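Local coordinates for protein endonuclease III (Geobacillus stearothermophilus, PDB 1ORN) that probably removes damaged bases from DNA as a base-excision repair glycosylase carrying a [4Fe-4S] cluster, trapped here in a covalent complex with DNA, at residues E75-I80 with G84-K89; R110-L115 with V121-A126; V128-S131 with G135-A138. All blocks are in the same frame, centred on the assembly; numbering follows the deposited sequence.

Interaction 1. Residues E75-I80 with G84-K89. With nucleotides of chain A.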
loop_
_atom_site.group_PDB
_atom_site.type_symbol
_atom_site.label_atom_id
_atom_site.label_comp_id
_atom_site.label_asym_id
_atom_site.label_seq_id
_atom_site.Cartn_x
_atom_site.Cartn_y
_atom_site.Cartn_z
ATOM N N GLU C 75 24.608 -7.480 -8.666
ATOM C CA GLU C 75 24.176 -8.737 -8.071
ATOM C C GLU C 75 22.780 -8.621 -7.469
ATOM O O GLU C 75 21.940 -9.504 -7.657
ATOM C CB GLU C 75 25.171 -9.184 -6.995
ATOM C CG GLU C 75 24.847 -10.539 -6.364
ATOM C CD GLU C 75 25.923 -11.012 -5.400
ATOM O OE1 GLU C 75 25.733 -12.071 -4.763
ATOM O OE2 GLU C 75 26.961 -10.325 -5.280
ATOM N N LEU C 76 22.537 -7.538 -6.737
ATOM C CA LEU C 76 21.228 -7.336 -6.127
ATOM C C LEU C 76 20.180 -7.141 -7.226
ATOM O O LEU C 76 19.041 -7.599 -7.103
ATOM C CB LEU C 76 21.256 -6.122 -5.188
ATOM C CG LEU C 76 19.929 -5.786 -4.494
ATOM C CD1 LEU C 76 19.474 -6.970 -3.636
ATOM C CD2 LEU C 76 20.094 -4.542 -3.636
ATOM N N GLU C 77 20.567 -6.466 -8.304
ATOM C CA GLU C 77 19.653 -6.237 -9.419
ATOM C C GLU C 77 19.089 -7.560 -9.924
ATOM O O GLU C 77 17.887 -7.692 -10.142
ATOM C CB GLU C 77 20.363 -5.519 -10.571
ATOM C CG GLU C 77 20.618 -4.033 -10.340
ATOM C CD GLU C 77 21.198 -3.338 -11.570
ATOM O OE1 GLU C 77 21.422 -2.110 -11.515
ATOM O OE2 GLU C 77 21.427 -4.018 -12.596
ATOM N N GLN C 78 19.962 -8.544 -10.110
ATOM C CA GLN C 78 19.525 -9.849 -10.589
ATOM C C GLN C 78 18.631 -10.559 -9.579
ATOM O O GLN C 78 17.658 -11.215 -9.956
ATOM C CB GLN C 78 20.734 -10.731 -10.918
ATOM C CG GLN C 78 21.446 -10.334 -12.202
ATOM C CD GLN C 78 20.486 -10.197 -13.373
ATOM O OE1 GLN C 78 19.742 -11.127 -13.694
ATOM N NE2 GLN C 78 20.494 -9.031 -14.013
ATOM N N ASP C 79 18.956 -10.416 -8.300
ATOM C CA ASP C 79 18.182 -11.052 -7.240
ATOM C C ASP C 79 16.727 -10.583 -7.176
ATOM O O ASP C 79 15.860 -11.325 -6.714
ATOM C CB ASP C 79 18.867 -10.823 -5.888
ATOM C CG ASP C 79 20.078 -11.718 -5.692
ATOM O OD1 ASP C 79 20.882 -11.448 -4.775
ATOM O OD2 ASP C 79 20.218 -12.700 -6.451
ATOM N N ILE C 80 16.461 -9.361 -7.637
ATOM C CA ILE C 80 15.101 -8.814 -7.623
ATOM C C ILE C 80 14.603 -8.480 -9.026
ATOM O O ILE C 80 13.601 -7.785 -9.188
ATOM C CB ILE C 80 15.011 -7.516 -6.779
ATOM C CG1 ILE C 80 15.824 -6.399 -7.439
ATOM C CG2 ILE C 80 15.494 -7.775 -5.366
ATOM C CD1 ILE C 80 15.669 -5.042 -6.772
ATOM N N GLY C 84 10.633 -6.098 -11.503
ATOM C CA GLY C 84 10.486 -5.037 -12.482
ATOM C C GLY C 84 11.043 -3.790 -11.819
ATOM O O GLY C 84 11.272 -3.805 -10.605
ATOM N N LEU C 85 11.266 -2.719 -12.580
ATOM C CA LEU C 85 11.819 -1.483 -12.017
ATOM C C LEU C 85 12.987 -1.850 -11.102
ATOM O O LEU C 85 13.290 -1.136 -10.139
ATOM C CB LEU C 85 10.745 -0.737 -11.202
ATOM C CG LEU C 85 9.418 -0.406 -11.899
ATOM C CD1 LEU C 85 8.521 0.397 -10.961
ATOM C CD2 LEU C 85 9.687 0.396 -13.165
ATOM N N TYR C 86 13.650 -2.958 -11.427
ATOM C CA TYR C 86 14.745 -3.485 -10.617
ATOM C C TYR C 86 16.034 -2.685 -10.531
ATOM O O TYR C 86 16.773 -2.814 -9.553
ATOM C CB TYR C 86 15.078 -4.916 -11.049
ATOM C CG TYR C 86 15.636 -5.034 -12.449
ATOM C CD1 TYR C 86 14.797 -5.013 -13.561
ATOM C CD2 TYR C 86 17.008 -5.165 -12.658
ATOM C CE1 TYR C 86 15.312 -5.120 -14.850
ATOM C CE2 TYR C 86 17.533 -5.271 -13.939
ATOM C CZ TYR C 86 16.681 -5.250 -15.028
ATOM O OH TYR C 86 17.200 -5.368 -16.297
ATOM N N ARG C 87 16.324 -1.868 -11.535
ATOM C CA ARG C 87 17.545 -1.087 -11.484
ATOM C C ARG C 87 17.397 0.015 -10.446
ATOM O O ARG C 87 18.251 0.176 -9.576
ATOM C CB ARG C 87 17.866 -0.490 -12.852
ATOM C CG ARG C 87 18.120 -1.531 -13.927
ATOM C CD ARG C 87 18.972 -0.950 -15.040
ATOM N NE ARG C 87 19.171 -1.897 -16.131
ATOM C CZ ARG C 87 18.231 -2.237 -17.007
ATOM N NH1 ARG C 87 17.017 -1.704 -16.924
ATOM N NH2 ARG C 87 18.507 -3.107 -17.968
ATOM N N ASN C 88 16.302 0.762 -10.523
ATOM C CA ASN C 88 16.075 1.831 -9.564
ATOM C C ASN C 88 15.845 1.282 -8.159
ATOM O O ASN C 88 16.351 1.833 -7.184
ATOM C CB ASN C 88 14.890 2.702 -9.992
ATOM C CG ASN C 88 15.201 3.552 -11.222
ATOM O OD1 ASN C 88 16.326 4.021 -11.392
ATOM N ND2 ASN C 88 14.204 3.762 -12.070
ATOM N N LYS C 89 15.098 0.190 -8.045
ATOM C CA LYS C 89 14.835 -0.381 -6.727
ATOM C C LYS C 89 16.099 -0.910 -6.055
ATOM O O LYS C 89 16.332 -0.642 -4.875
ATOM C CB LYS C 89 13.750 -1.462 -6.824
ATOM C CG LYS C 89 12.368 -0.854 -7.072
ATOM C CD LYS C 89 11.271 -1.888 -7.281
ATOM C CE LYS C 89 9.915 -1.199 -7.364
ATOM N NZ LYS C 89 8.800 -2.159 -7.605
ATOM P P DG A 6 14.421 0.126 -14.386
ATOM O OP1 DG A 6 14.920 -0.012 -12.988
ATOM O OP2 DG A 6 15.392 0.264 -15.502
ATOM O "O5'" DG A 6 13.472 -1.115 -14.688
ATOM C "C5'" DG A 6 13.134 -1.496 -16.024
ATOM C "C4'" DG A 6 12.232 -2.709 -15.987
ATOM O "O4'" DG A 6 11.009 -2.390 -15.279
ATOM C "C3'" DG A 6 11.789 -3.297 -17.327
ATOM O "O3'" DG A 6 11.652 -4.708 -17.138
ATOM C "C2'" DG A 6 10.393 -2.724 -17.498
ATOM C "C1'" DG A 6 9.900 -2.798 -16.064
ATOM N N9 DG A 6 8.764 -1.950 -15.719
ATOM C C8 DG A 6 8.425 -0.743 -16.279
ATOM N N7 DG A 6 7.357 -0.211 -15.746
ATOM C C5 DG A 6 6.966 -1.125 -14.776
ATOM C C6 DG A 6 5.878 -1.086 -13.866
ATOM O O6 DG A 6 5.021 -0.208 -13.731
ATOM N N1 DG A 6 5.845 -2.221 -13.057
ATOM C C2 DG A 6 6.749 -3.259 -13.115
ATOM N N2 DG A 6 6.545 -4.282 -12.255
ATOM N N3 DG A 6 7.771 -3.300 -13.953
ATOM C C4 DG A 6 7.819 -2.207 -14.750
ATOM P P DC A 5 13.553 4.395 -19.340
ATOM O OP1 DC A 5 14.997 4.232 -19.641
ATOM O OP2 DC A 5 12.538 3.935 -20.321
ATOM O "O5'" DC A 5 13.259 3.696 -17.939
ATOM C "C5'" DC A 5 13.935 4.139 -16.767
ATOM C "C4'" DC A 5 13.326 3.507 -15.538
ATOM O "O4'" DC A 5 12.048 4.114 -15.216
ATOM C "C3'" DC A 5 13.069 1.999 -15.639
ATOM O "O3'" DC A 5 13.433 1.390 -14.399
ATOM C "C2'" DC A 5 11.560 1.919 -15.792
ATOM C "C1'" DC A 5 11.149 3.068 -14.897
ATOM N N1 DC A 5 9.769 3.565 -15.021
ATOM C C2 DC A 5 9.074 3.866 -13.844
ATOM O O2 DC A 5 9.662 3.751 -12.757
ATOM N N3 DC A 5 7.791 4.276 -13.918
ATOM C C4 DC A 5 7.199 4.406 -15.105
ATOM N N4 DC A 5 5.924 4.803 -15.119
ATOM C C5 DC A 5 7.889 4.133 -16.328
ATOM C C6 DC A 5 9.164 3.720 -16.239
ATOM P P DT A 7 12.266 -5.735 -18.208
ATOM O OP1 DT A 7 13.736 -5.516 -18.256
ATOM O OP2 DT A 7 11.467 -5.649 -19.457
ATOM O "O5'" DT A 7 11.985 -7.143 -17.523
ATOM C "C5'" DT A 7 12.407 -7.381 -16.183
ATOM C "C4'" DT A 7 11.306 -8.040 -15.384
ATOM O "O4'" DT A 7 10.211 -7.118 -15.143
ATOM C "C3'" DT A 7 10.688 -9.288 -16.016
ATOM O "O3'" DT A 7 10.610 -10.318 -15.030
ATOM C "C2'" DT A 7 9.300 -8.831 -16.439
ATOM C "C1'" DT A 7 8.976 -7.763 -15.404
ATOM N N1 DT A 7 8.001 -6.734 -15.839
ATOM C C2 DT A 7 6.891 -6.501 -15.044
ATOM O O2 DT A 7 6.669 -7.109 -14.011
ATOM N N3 DT A 7 6.046 -5.519 -15.511
ATOM C C4 DT A 7 6.194 -4.766 -16.661
ATOM O O4 DT A 7 5.362 -3.907 -16.942
ATOM C C5 DT A 7 7.367 -5.074 -17.451
ATOM C C7 DT A 7 7.599 -4.325 -18.725
ATOM C C6 DT A 7 8.201 -6.025 -17.005
#

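Interaction 2. Residues R110-L115 with V121-A126. With NA (sodium ion), chain E; nucleotides of chain B.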
loop_
_atom_site.group_PDB
_atom_site.type_symbol
_atom_site.label_atom_id
_atom_site.label_comp_id
_atom_site.label_asym_id
_atom_site.label_seq_id
_atom_site.Cartn_x
_atom_site.Cartn_y
_atom_site.Cartn_z
ATOM N N ARG C 110 10.513 4.605 13.317
ATOM C CA ARG C 110 9.072 4.468 13.488
ATOM C C ARG C 110 8.288 5.711 13.088
ATOM O O ARG C 110 7.058 5.720 13.132
ATOM C CB ARG C 110 8.762 4.090 14.941
ATOM C CG ARG C 110 9.433 2.790 15.359
ATOM C CD ARG C 110 8.960 2.284 16.718
ATOM N NE ARG C 110 9.534 0.972 17.013
ATOM C CZ ARG C 110 9.220 0.233 18.072
ATOM N NH1 ARG C 110 8.332 0.671 18.954
ATOM N NH2 ARG C 110 9.793 -0.951 18.248
ATOM N N ASP C 111 9.003 6.755 12.689
ATOM C CA ASP C 111 8.364 8.000 12.275
ATOM C C ASP C 111 8.114 8.009 10.767
ATOM O O ASP C 111 9.011 7.720 9.980
ATOM C CB ASP C 111 9.245 9.186 12.654
ATOM C CG ASP C 111 8.656 10.500 12.214
ATOM O OD1 ASP C 111 7.619 10.901 12.780
ATOM O OD2 ASP C 111 9.224 11.127 11.295
ATOM N N ARG C 112 6.895 8.361 10.375
ATOM C CA ARG C 112 6.504 8.395 8.968
ATOM C C ARG C 112 7.354 9.381 8.148
ATOM O O ARG C 112 7.875 9.034 7.085
ATOM C CB ARG C 112 5.012 8.743 8.885
ATOM C CG ARG C 112 4.309 8.301 7.612
ATOM C CD ARG C 112 4.606 9.249 6.477
ATOM N NE ARG C 112 4.259 10.620 6.833
ATOM C CZ ARG C 112 3.022 11.056 7.056
ATOM N NH1 ARG C 112 1.989 10.228 6.960
ATOM N NH2 ARG C 112 2.819 12.326 7.383
ATOM N N ASP C 113 7.511 10.603 8.643
ATOM C CA ASP C 113 8.309 11.592 7.928
ATOM C C ASP C 113 9.779 11.209 7.850
ATOM O O ASP C 113 10.466 11.576 6.896
ATOM C CB ASP C 113 8.151 12.973 8.570
ATOM C CG ASP C 113 6.839 13.638 8.193
ATOM O OD1 ASP C 113 5.950 12.941 7.655
ATOM O OD2 ASP C 113 6.693 14.856 8.437
ATOM N N GLU C 114 10.277 10.479 8.844
ATOM C CA GLU C 114 11.670 10.054 8.801
ATOM C C GLU C 114 11.809 8.950 7.753
ATOM O O GLU C 114 12.791 8.904 7.021
ATOM C CB GLU C 114 12.142 9.533 10.160
ATOM C CG GLU C 114 12.330 10.617 11.227
ATOM C CD GLU C 114 13.219 11.764 10.758
ATOM O OE1 GLU C 114 14.307 11.507 10.196
ATOM O OE2 GLU C 114 12.829 12.934 10.959
ATOM N N LEU C 115 10.819 8.064 7.674
ATOM C CA LEU C 115 10.875 6.988 6.688
ATOM C C LEU C 115 10.918 7.562 5.272
ATOM O O LEU C 115 11.595 7.026 4.402
ATOM C CB LEU C 115 9.661 6.062 6.821
ATOM C CG LEU C 115 9.663 5.107 8.017
ATOM C CD1 LEU C 115 8.280 4.500 8.196
ATOM C CD2 LEU C 115 10.714 4.025 7.811
ATOM N N VAL C 121 11.225 5.440 -0.798
ATOM C CA VAL C 121 10.093 5.498 0.117
ATOM C C VAL C 121 9.325 6.816 0.026
ATOM O O VAL C 121 9.847 7.879 0.371
ATOM C CB VAL C 121 10.549 5.332 1.594
ATOM C CG1 VAL C 121 9.337 5.343 2.528
ATOM C CG2 VAL C 121 11.362 4.048 1.761
ATOM N N GLY C 122 8.080 6.738 -0.428
ATOM C CA GLY C 122 7.239 7.917 -0.505
ATOM C C GLY C 122 6.184 7.843 0.590
ATOM O O GLY C 122 6.270 7.009 1.497
ATOM N N ARG C 123 5.159 8.678 0.503
ATOM C CA ARG C 123 4.138 8.666 1.536
ATOM C C ARG C 123 3.382 7.332 1.645
ATOM O O ARG C 123 3.105 6.869 2.748
ATOM C CB ARG C 123 3.163 9.832 1.330
ATOM C CG ARG C 123 2.172 9.985 2.478
ATOM C CD ARG C 123 1.680 11.421 2.631
ATOM N NE ARG C 123 0.674 11.505 3.683
ATOM C CZ ARG C 123 0.468 12.577 4.444
ATOM N NH1 ARG C 123 1.202 13.673 4.281
ATOM N NH2 ARG C 123 -0.479 12.551 5.367
ATOM N N LYS C 124 3.054 6.704 0.517
ATOM C CA LYS C 124 2.338 5.430 0.575
ATOM C C LYS C 124 3.164 4.372 1.306
ATOM O O LYS C 124 2.665 3.687 2.201
ATOM C CB LYS C 124 1.997 4.950 -0.846
ATOM C CG LYS C 124 1.323 3.571 -0.942
ATOM C CD LYS C 124 2.336 2.448 -1.172
ATOM C CE LYS C 124 1.626 1.098 -1.400
ATOM N NZ LYS C 124 2.539 -0.071 -1.648
ATOM N N THR C 125 4.427 4.240 0.921
ATOM C CA THR C 125 5.307 3.249 1.526
ATOM C C THR C 125 5.474 3.496 3.017
ATOM O O THR C 125 5.348 2.570 3.827
ATOM C CB THR C 125 6.666 3.244 0.817
ATOM O OG1 THR C 125 6.470 2.849 -0.551
ATOM C CG2 THR C 125 7.639 2.271 1.476
ATOM N N ALA C 126 5.736 4.745 3.388
ATOM C CA ALA C 126 5.916 5.083 4.797
ATOM C C ALA C 126 4.657 4.789 5.621
ATOM O O ALA C 126 4.749 4.281 6.737
ATOM C CB ALA C 126 6.314 6.553 4.943
HETATM NA NA NA E . 11.969 9.090 0.021
ATOM P P DT B 9 5.286 5.795 -2.706
ATOM O OP1 DT B 9 5.768 5.269 -1.411
ATOM O OP2 DT B 9 4.297 6.901 -2.745
ATOM O "O5'" DT B 9 6.548 6.222 -3.565
ATOM C "C5'" DT B 9 7.602 5.294 -3.759
ATOM C "C4'" DT B 9 8.690 5.898 -4.610
ATOM O "O4'" DT B 9 8.264 5.951 -5.993
ATOM C "C3'" DT B 9 9.090 7.320 -4.211
ATOM O "O3'" DT B 9 10.478 7.340 -3.875
ATOM C "C2'" DT B 9 8.775 8.164 -5.444
ATOM C "C1'" DT B 9 8.748 7.151 -6.586
ATOM N N1 DT B 9 7.846 7.499 -7.712
ATOM C C2 DT B 9 8.328 7.388 -9.012
ATOM O O2 DT B 9 9.462 7.035 -9.272
ATOM N N3 DT B 9 7.422 7.716 -9.991
ATOM C C4 DT B 9 6.119 8.145 -9.812
ATOM O O4 DT B 9 5.415 8.403 -10.789
ATOM C C5 DT B 9 5.690 8.253 -8.430
ATOM C C7 DT B 9 4.304 8.729 -8.136
ATOM C C6 DT B 9 6.563 7.923 -7.470
ATOM P P DG B 8 0.743 0.721 -6.259
ATOM O OP1 DG B 8 -0.330 1.695 -6.572
ATOM O OP2 DG B 8 1.107 -0.319 -7.269
ATOM O "O5'" DG B 8 2.074 1.514 -5.898
ATOM C "C5'" DG B 8 2.025 2.764 -5.213
ATOM C "C4'" DG B 8 3.429 3.288 -5.040
ATOM O "O4'" DG B 8 4.072 3.384 -6.332
ATOM C "C3'" DG B 8 3.600 4.651 -4.376
ATOM O "O3'" DG B 8 4.753 4.534 -3.543
ATOM C "C2'" DG B 8 3.824 5.591 -5.554
ATOM C "C1'" DG B 8 4.532 4.707 -6.571
ATOM N N9 DG B 8 4.245 5.012 -7.969
ATOM C C8 DG B 8 3.057 5.444 -8.505
ATOM N N7 DG B 8 3.096 5.567 -9.806
ATOM C C5 DG B 8 4.392 5.205 -10.148
ATOM C C6 DG B 8 5.027 5.129 -11.424
ATOM O O6 DG B 8 4.544 5.345 -12.540
ATOM N N1 DG B 8 6.358 4.740 -11.311
ATOM C C2 DG B 8 6.996 4.450 -10.128
ATOM N N2 DG B 8 8.288 4.101 -10.224
ATOM N N3 DG B 8 6.411 4.499 -8.937
ATOM C C4 DG B 8 5.121 4.882 -9.023
HETATM O O HOH W 1 13.926 10.345 -0.134
HETATM O O HOH W 2 10.720 11.097 -0.994
#

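Interaction 3. Residues V128-S131 with G135-A138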
loop_
_atom_site.group_PDB
_atom_site.type_symbol
_atom_site.label_atom_id
_atom_site.label_comp_id
_atom_site.label_asym_id
_atom_site.label_seq_id
_atom_site.Cartn_x
_atom_site.Cartn_y
_atom_site.Cartn_z
ATOM N N VAL C 128 2.297 2.529 5.020
ATOM C CA VAL C 128 2.106 1.090 5.192
ATOM C C VAL C 128 3.004 0.590 6.309
ATOM O O VAL C 128 2.561 -0.152 7.192
ATOM C CB VAL C 128 2.439 0.299 3.909
ATOM C CG1 VAL C 128 2.485 -1.196 4.215
ATOM C CG2 VAL C 128 1.401 0.585 2.847
ATOM N N VAL C 129 4.267 1.000 6.282
ATOM C CA VAL C 129 5.214 0.563 7.291
ATOM C C VAL C 129 4.837 0.978 8.717
ATOM O O VAL C 129 4.810 0.130 9.614
ATOM C CB VAL C 129 6.644 1.062 6.956
ATOM C CG1 VAL C 129 7.621 0.699 8.086
ATOM C CG2 VAL C 129 7.100 0.424 5.651
ATOM N N VAL C 130 4.530 2.254 8.944
ATOM C CA VAL C 130 4.194 2.660 10.309
ATOM C C VAL C 130 2.912 2.006 10.806
ATOM O O VAL C 130 2.779 1.708 11.997
ATOM C CB VAL C 130 4.071 4.203 10.452
ATOM C CG1 VAL C 130 5.374 4.855 10.035
ATOM C CG2 VAL C 130 2.905 4.733 9.634
ATOM N N SER C 131 1.984 1.759 9.889
ATOM C CA SER C 131 0.707 1.153 10.233
ATOM C C SER C 131 0.815 -0.331 10.539
ATOM O O SER C 131 0.377 -0.794 11.596
ATOM C CB SER C 131 -0.285 1.352 9.088
ATOM O OG SER C 131 -1.503 0.677 9.353
ATOM N N GLY C 135 1.866 -0.247 14.314
ATOM C CA GLY C 135 0.515 0.052 14.751
ATOM C C GLY C 135 0.110 1.510 14.766
ATOM O O GLY C 135 -0.870 1.870 15.416
ATOM N N VAL C 136 0.852 2.357 14.058
ATOM C CA VAL C 136 0.523 3.776 14.015
ATOM C C VAL C 136 -0.597 3.986 13.008
ATOM O O VAL C 136 -0.488 3.571 11.856
ATOM C CB VAL C 136 1.730 4.638 13.572
ATOM C CG1 VAL C 136 1.328 6.109 13.536
ATOM C CG2 VAL C 136 2.894 4.447 14.529
ATOM N N PRO C 137 -1.695 4.630 13.429
ATOM C CA PRO C 137 -2.789 4.850 12.483
ATOM C C PRO C 137 -2.355 5.679 11.276
ATOM O O PRO C 137 -1.719 6.726 11.410
ATOM C CB PRO C 137 -3.850 5.548 13.333
ATOM C CG PRO C 137 -3.047 6.228 14.397
ATOM C CD PRO C 137 -2.015 5.197 14.748
ATOM N N ALA C 138 -2.688 5.185 10.091
ATOM C CA ALA C 138 -2.356 5.876 8.853
ATOM C C ALA C 138 -3.143 5.228 7.733
ATOM O O ALA C 138 -3.547 4.068 7.838
ATOM C CB ALA C 138 -0.859 5.770 8.568
#

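Interaction 1. Residues E75-I80 with G84-K89
The Tyr-86 ring is met in its plane, at the edge, by CB of Glu-77, which lies 4.0 Å from CD2, and by phosphate oxygen OP1 of DT7 of chain A. One face carries CG of Arg-87, displaced toward the rim. The Arg-87 guanidinium in turn has the Tyr-86 hydroxyl over one face, again near the rim, while OP2 of DG6 of chain A sits in its plane and takes a bond of 2.9 Å from NH1. CB of Tyr-86 points at the end of helix 73-79 and meets CG1 of Ile-80 at 4.0 Å; from there chi1 of 66° sets the ring's CD2 against Glu-77. Across from Arg-87, Glu-77 lays OE1 against the arginine's CA and CG; its OE2 stops 4.7 Å from NE of Arg-87, too far for a salt bridge, though the opposite charges probably attract.

A short loop joins helix 73-79 to helix 86-103 and presents the start of the latter to the DNA, within the HhH-GPD fold, with Leu-85 at the N-cap position. One phosphate sits there: Asn-88 N binds OP1 of DG6 of chain A at 2.9 Å, and Arg-87 N adds a weak bond to the same oxygen. Leu-85 N grips the sugar oxygen O4' of DG6 of chain A at 2.7 Å, nearly straight (162°). Its side chain is wedged between neighbouring nucleotides, CG lying 3.7 Å from C4 of DG6 of chain A and CD2 3.4 Å from O2 of DC5 of chain A. An alanine here would remove CG and both methyls, and the two nucleotides would probably lose the group packed between them. Behind the turn, CD1 of Ile-80 touches CB of Lys-89, whose ammonium is bound by the carbonyls of Leu-42 and Ala-44.

Interaction 2. Residues R110-L115 with V121-A126
Arg-112 and Ala-126 bring their CA atoms to 5.4 Å, the closest backbone approach between the short helix 112-115 and the first turn of helix 123-134. Ala-126 pushes its CB between the two helices, 3.5 Å from CD of Arg-112 and 3.9 Å from CB of Leu-115. The Arg-112 chain bends twice (chi2 -79°, chi3 -55°), folding over that methyl and carrying NH1 above one face of the Arg-123 guanidinium, the planes 38° apart. The like charges are probably offset: NE and NH2 of Arg-112 both hold OD1 of Asp-113, the NE bond being 3.0 Å, NH1 bonds to OD1 of Asn-127, and Arg-123 pairs with Glu-165. Val-121 packs CG1 on the carbonyl oxygen of Leu-115, while its own O binds the sodium ion at 2.5 Å, together with the carbonyls of Met-116 and Leu-118. Gly-122 N, Thr-125 N and Thr-125 OG1 all give bonds to OP1 of DT9 of chain B, the last at 2.7 Å. Lys-124 carries the covalent link of the trapped complex. Two short-linked helices, a tight hairpin with Gly-122 at the N-cap position of the second, a bound cation and a gripped phosphate make up the helix-hairpin-helix motif of DNA glycosylases.

Interaction 3. Residues V128-S131 with G135-A138
Val-130 and Val-136 make the main backbone bond of this contact: the amide N of Val-136 donates to the carbonyl O of Val-130 at 2.9 Å, with a fairly straight approach (157°). The donor arrives from above the carbonyl plane, 36° out of it. A second backbone bond, from Gly-135 N to Ser-131 O, is weak at 3.1 Å and strongly bent. Gly-135 is the first residue past the helix and takes a positive phi, a turn that suits glycine and lets the chain fold back over the last turns of helix 123-134.

Carbon donors back up these bonds. The CA of Ser-131 points a hydrogen at the carbonyl oxygen of Val-136, 3.1 Å away, and the CA of Gly-135 makes a similar, longer contact with Ser-131 O.

The apolar part is carried by Val-130. Its CB lies 3.9 Å from CB of Val-136, the two side chains meeting at a slant. Because CG2 is held between the backbone N and the carbonyl carbon (CG1 chi1 -58°), that branch is aimed at the returning loop, where it meets CB of Ala-138 at 4.0 Å. The other branch, CG1, turns to the short helix 112-115. Val-136 also sets its CB against the carbonyl oxygen of Val-130, 3.5 Å off, beside the amide that bonds to it.

The one polar side chain, that of Ser-131, has its OG hydrogen-bonded to Ser-178 OG, outside this contact. The helix end is thus closed without any charged pair, and the oxygen of Ala-138 is buried with no partner in the model, so the contact rests on the two main-chain bonds, one of them weak, and on valine-alanine packing.

In the fold
Following the chain from the N terminus, interaction 1 comes first and closes the short loop between helix 73-79 and helix 86-103. That long helix leads on to helix 112-115, where interaction 2 closes the hairpin leading into helix 123-134. Interaction 3 then folds the loop after helix 123-134 back on its end. The three follow in series, none crossing or enclosing another. Interaction 1 stands apart, its centre about 21 Å from that of interaction 2, and meets the DNA through chain A, while interaction 2 meets chain B. Interactions 2 and 3 share helix 123-134 and touch, Leu-115 CD1 packing on Val-130 CG1 at 3.5 Å.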